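Local coordinates for protein HTP-2 (Caenorhabditis elegans, PDB 4TZM) that probably helps build the meiotic chromosome axis, its HORMA domain binding a short closure motif of the partner protein HTP-3, at residues Ser39-Phe50 with Ala90-Lys101. Numbering follows the deposited sequence.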
loop_
_atom_site.group_PDB
_atom_site.type_symbol
_atom_site.label_atom_id
_atom_site.label_comp_id
_atom_site.label_asym_id
_atom_site.label_seq_id
_atom_site.Cartn_x
_atom_site.Cartn_y
_atom_site.Cartn_z
ATOM N N SER A 39 -1.316 -3.833 -12.404
ATOM C CA SER A 39 -0.855 -4.671 -11.311
ATOM C C SER A 39 0.566 -4.289 -10.901
ATOM O O SER A 39 0.905 -4.280 -9.715
ATOM C CB SER A 39 -0.913 -6.139 -11.729
ATOM O OG SER A 39 -0.736 -6.986 -10.615
ATOM N N ASN A 40 1.395 -3.968 -11.891
ATOM C CA ASN A 40 2.739 -3.483 -11.617
ATOM C C ASN A 40 2.684 -2.180 -10.850
ATOM O O ASN A 40 3.562 -1.888 -10.039
ATOM C CB ASN A 40 3.528 -3.294 -12.912
ATOM C CG ASN A 40 3.989 -4.608 -13.504
ATOM O OD1 ASN A 40 4.188 -5.578 -12.781
ATOM N ND2 ASN A 40 4.159 -4.648 -14.823
ATOM N N PHE A 41 1.648 -1.387 -11.104
ATOM C CA PHE A 41 1.518 -0.143 -10.378
ATOM C C PHE A 41 1.222 -0.387 -8.895
ATOM O O PHE A 41 1.772 0.294 -8.037
ATOM C CB PHE A 41 0.432 0.753 -10.978
ATOM C CG PHE A 41 0.162 1.962 -10.143
ATOM C CD1 PHE A 41 0.980 3.072 -10.236
ATOM C CD2 PHE A 41 -0.866 1.967 -9.217
ATOM C CE1 PHE A 41 0.760 4.177 -9.443
ATOM C CE2 PHE A 41 -1.088 3.065 -8.423
ATOM C CZ PHE A 41 -0.274 4.174 -8.535
ATOM N N MET A 42 0.348 -1.344 -8.593
ATOM C CA MET A 42 -0.004 -1.625 -7.200
ATOM C C MET A 42 1.214 -2.109 -6.413
ATOM O O MET A 42 1.379 -1.781 -5.239
ATOM C CB MET A 42 -1.126 -2.666 -7.114
ATOM C CG MET A 42 -2.483 -2.194 -7.622
ATOM S SD MET A 42 -3.018 -0.642 -6.873
ATOM C CE MET A 42 -4.791 -0.827 -6.937
ATOM N N ILE A 43 2.057 -2.898 -7.073
ATOM C CA ILE A 43 3.303 -3.375 -6.482
ATOM C C ILE A 43 4.194 -2.204 -6.069
ATOM O O ILE A 43 4.717 -2.179 -4.955
ATOM C CB ILE A 43 4.066 -4.295 -7.462
ATOM C CG1 ILE A 43 3.186 -5.487 -7.851
ATOM C CG2 ILE A 43 5.377 -4.766 -6.856
ATOM C CD1 ILE A 43 3.870 -6.508 -8.727
ATOM N N ARG A 44 4.353 -1.234 -6.965
ATOM C CA ARG A 44 5.147 -0.048 -6.674
ATOM C C ARG A 44 4.465 0.809 -5.611
ATOM O O ARG A 44 5.133 1.413 -4.778
ATOM C CB ARG A 44 5.390 0.773 -7.946
ATOM C CG ARG A 44 5.960 -0.022 -9.120
ATOM C CD ARG A 44 7.271 -0.732 -8.781
ATOM N NE ARG A 44 8.395 0.189 -8.622
ATOM C CZ ARG A 44 9.147 0.267 -7.528
ATOM N NH1 ARG A 44 8.897 -0.526 -6.496
ATOM N NH2 ARG A 44 10.151 1.133 -7.464
ATOM N N ALA A 45 3.135 0.846 -5.633
ATOM C CA ALA A 45 2.369 1.612 -4.650
ATOM C C ALA A 45 2.538 1.061 -3.234
ATOM O O ALA A 45 2.699 1.821 -2.280
ATOM C CB ALA A 45 0.892 1.639 -5.031
ATOM N N ILE A 46 2.494 -0.261 -3.097
ATOM C CA ILE A 46 2.713 -0.901 -1.806
ATOM C C ILE A 46 4.094 -0.543 -1.273
ATOM O O ILE A 46 4.249 -0.197 -0.102
ATOM C CB ILE A 46 2.584 -2.439 -1.898
ATOM C CG1 ILE A 46 1.158 -2.840 -2.288
ATOM C CG2 ILE A 46 2.962 -3.089 -0.579
ATOM C CD1 ILE A 46 0.990 -4.332 -2.562
ATOM N N TYR A 47 5.093 -0.618 -2.146
ATOM C CA TYR A 47 6.476 -0.332 -1.774
ATOM C C TYR A 47 6.659 1.114 -1.320
ATOM O O TYR A 47 7.344 1.385 -0.332
ATOM C CB TYR A 47 7.408 -0.644 -2.953
ATOM C CG TYR A 47 8.829 -0.126 -2.810
ATOM C CD1 TYR A 47 9.780 -0.820 -2.064
ATOM C CD2 TYR A 47 9.225 1.047 -3.441
ATOM C CE1 TYR A 47 11.084 -0.347 -1.941
ATOM C CE2 TYR A 47 10.516 1.526 -3.325
ATOM C CZ TYR A 47 11.443 0.827 -2.576
ATOM O OH TYR A 47 12.730 1.307 -2.463
ATOM N N VAL A 48 6.036 2.041 -2.040
ATOM C CA VAL A 48 6.223 3.459 -1.764
ATOM C C VAL A 48 5.462 3.897 -0.520
ATOM O O VAL A 48 6.023 4.556 0.352
ATOM C CB VAL A 48 5.794 4.323 -2.958
ATOM C CG1 VAL A 48 5.779 5.799 -2.574
ATOM C CG2 VAL A 48 6.728 4.088 -4.136
ATOM N N VAL A 49 4.193 3.522 -0.426
ATOM C CA VAL A 49 3.368 3.970 0.689
ATOM C C VAL A 49 3.841 3.371 2.010
ATOM O O VAL A 49 3.993 4.089 2.993
ATOM C CB VAL A 49 1.876 3.640 0.454
ATOM C CG1 VAL A 49 1.044 4.088 1.643
ATOM C CG2 VAL A 49 1.389 4.326 -0.807
ATOM N N PHE A 50 4.106 2.069 2.034
ATOM C CA PHE A 50 4.555 1.437 3.275
ATOM C C PHE A 50 5.959 1.862 3.681
ATOM O O PHE A 50 6.288 1.851 4.866
ATOM C CB PHE A 50 4.465 -0.085 3.167
ATOM C CG PHE A 50 3.079 -0.600 3.380
ATOM C CD1 PHE A 50 2.455 -0.428 4.604
ATOM C CD2 PHE A 50 2.387 -1.223 2.361
ATOM C CE1 PHE A 50 1.168 -0.884 4.814
ATOM C CE2 PHE A 50 1.098 -1.685 2.564
ATOM C CZ PHE A 50 0.488 -1.513 3.794
ATOM N N ALA A 90 11.697 -4.872 1.846
ATOM C CA ALA A 90 11.218 -4.565 0.498
ATOM C C ALA A 90 10.766 -5.829 -0.230
ATOM O O ALA A 90 9.793 -5.802 -0.987
ATOM C CB ALA A 90 12.297 -3.846 -0.303
ATOM N N GLN A 91 11.467 -6.934 0.008
ATOM C CA GLN A 91 11.107 -8.202 -0.617
ATOM C C GLN A 91 9.789 -8.735 -0.080
ATOM O O GLN A 91 8.993 -9.289 -0.836
ATOM C CB GLN A 91 12.231 -9.226 -0.434
ATOM C CG GLN A 91 13.352 -9.049 -1.442
ATOM C CD GLN A 91 14.230 -10.277 -1.567
ATOM O OE1 GLN A 91 13.893 -11.346 -1.060
ATOM N NE2 GLN A 91 15.365 -10.131 -2.244
ATOM N N LEU A 92 9.564 -8.555 1.218
ATOM C CA LEU A 92 8.258 -8.794 1.809
ATOM C C LEU A 92 7.187 -8.073 1.003
ATOM O O LEU A 92 6.207 -8.677 0.571
ATOM C CB LEU A 92 8.215 -8.315 3.259
ATOM C CG LEU A 92 9.004 -9.105 4.291
ATOM C CD1 LEU A 92 8.911 -8.407 5.633
ATOM C CD2 LEU A 92 8.446 -10.512 4.380
ATOM N N LEU A 93 7.406 -6.780 0.785
ATOM C CA LEU A 93 6.433 -5.938 0.108
ATOM C C LEU A 93 6.275 -6.337 -1.353
ATOM O O LEU A 93 5.184 -6.237 -1.907
ATOM C CB LEU A 93 6.838 -4.467 0.217
ATOM C CG LEU A 93 6.975 -3.974 1.654
ATOM C CD1 LEU A 93 7.438 -2.526 1.686
ATOM C CD2 LEU A 93 5.656 -4.148 2.393
ATOM N N ARG A 94 7.360 -6.804 -1.968
ATOM C CA ARG A 94 7.329 -7.212 -3.369
ATOM C C ARG A 94 6.558 -8.517 -3.517
ATOM O O ARG A 94 5.805 -8.702 -4.476
ATOM C CB ARG A 94 8.745 -7.366 -3.925
ATOM C CG ARG A 94 8.796 -7.872 -5.362
ATOM C CD ARG A 94 8.267 -6.828 -6.338
ATOM N NE ARG A 94 8.185 -7.338 -7.706
ATOM C CZ ARG A 94 9.217 -7.402 -8.544
ATOM N NH1 ARG A 94 10.418 -6.992 -8.153
ATOM N NH2 ARG A 94 9.052 -7.882 -9.770
ATOM N N ALA A 95 6.749 -9.419 -2.558
ATOM C CA ALA A 95 6.040 -10.694 -2.559
ATOM C C ALA A 95 4.536 -10.481 -2.454
ATOM O O ALA A 95 3.765 -11.119 -3.165
ATOM C CB ALA A 95 6.527 -11.580 -1.420
ATOM N N ALA A 96 4.128 -9.589 -1.557
ATOM C CA ALA A 96 2.713 -9.295 -1.359
ATOM C C ALA A 96 2.137 -8.624 -2.600
ATOM O O ALA A 96 1.028 -8.943 -3.036
ATOM C CB ALA A 96 2.518 -8.420 -0.138
ATOM N N GLY A 97 2.906 -7.701 -3.169
ATOM C CA GLY A 97 2.546 -7.065 -4.421
ATOM C C GLY A 97 2.411 -8.034 -5.582
ATOM O O GLY A 97 1.522 -7.878 -6.420
ATOM N N ASP A 98 3.284 -9.035 -5.647
ATOM C CA ASP A 98 3.223 -10.003 -6.742
ATOM C C ASP A 98 1.928 -10.800 -6.692
ATOM O O ASP A 98 1.449 -11.290 -7.713
ATOM C CB ASP A 98 4.424 -10.952 -6.711
ATOM C CG ASP A 98 5.681 -10.325 -7.293
ATOM O OD1 ASP A 98 5.561 -9.421 -8.146
ATOM O OD2 ASP A 98 6.792 -10.739 -6.900
ATOM N N ALA A 99 1.357 -10.915 -5.499
ATOM C CA ALA A 99 0.109 -11.642 -5.317
ATOM C C ALA A 99 -1.106 -10.901 -5.892
ATOM O O ALA A 99 -2.183 -11.485 -6.001
ATOM C CB ALA A 99 -0.108 -11.941 -3.843
ATOM N N THR A 100 -0.953 -9.631 -6.262
ATOM C CA THR A 100 -2.070 -8.926 -6.895
ATOM C C THR A 100 -2.176 -9.310 -8.369
ATOM O O THR A 100 -3.233 -9.148 -8.978
ATOM C CB THR A 100 -1.966 -7.378 -6.783
ATOM O OG1 THR A 100 -0.844 -6.899 -7.534
ATOM C CG2 THR A 100 -1.846 -6.936 -5.335
ATOM N N LYS A 101 -1.089 -9.821 -8.940
ATOM C CA LYS A 101 -1.120 -10.299 -10.320
ATOM C C LYS A 101 -1.981 -11.546 -10.420
ATOM O O LYS A 101 -2.815 -11.673 -11.317
ATOM C CB LYS A 101 0.286 -10.586 -10.835
ATOM C CG LYS A 101 1.149 -9.350 -10.903
ATOM C CD LYS A 101 2.473 -9.619 -11.566
ATOM C CE LYS A 101 3.171 -8.310 -11.855
ATOM N NZ LYS A 101 4.599 -8.507 -12.220
HETATM O O HOH W 1 6.083 -4.065 -3.493
#
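Ile-43 enters helix 90-101 as a knob in the hole formed by Arg-94, Gly-97, Asp-98 and Lys-101. Its two branches divide the work: CG2, anti to the backbone N, meets Arg-94 CD at 3.6 Å, while CG1 (chi1 -58°) carries CD1 over the Gly-97 carbonyl toward Asp-98 and Lys-101. Gly-97 has no side chain, and the CA atoms of Ile-43 and Gly-97 come within 4.3 Å; Ile-46 CD1 rests on the same glycine, 3.7 Å from its CA. Further along, Leu-93 sets CD2 against Ile-46 CG2 and CD1 against Phe-50 CB, and Ala-90 CB touches the ring edge of Tyr-47.

At the other end Ser-39 OG donates to Thr-100 OG1 (3.1 Å). Thr-100 OG1 in turn donates to Gly-97 O at 2.8 Å, in the carbonyl plane, which fixes the rotation of the threonine hydroxyl. An extended Lys-101 reaches Asn-40 OD1 through a weak bond, and a water links Ile-43 O to Leu-93 O, weakly at the latter.

The axes run nearly antiparallel (155°), 8.3 Å apart. Within the HORMA domain, strand 123-133 packs on Ile-46, Phe-50 and Thr-100, helix 164-185 on Phe-41, Ala-45 and Val-49, and strand 240-248 on Ser-39 and Met-42.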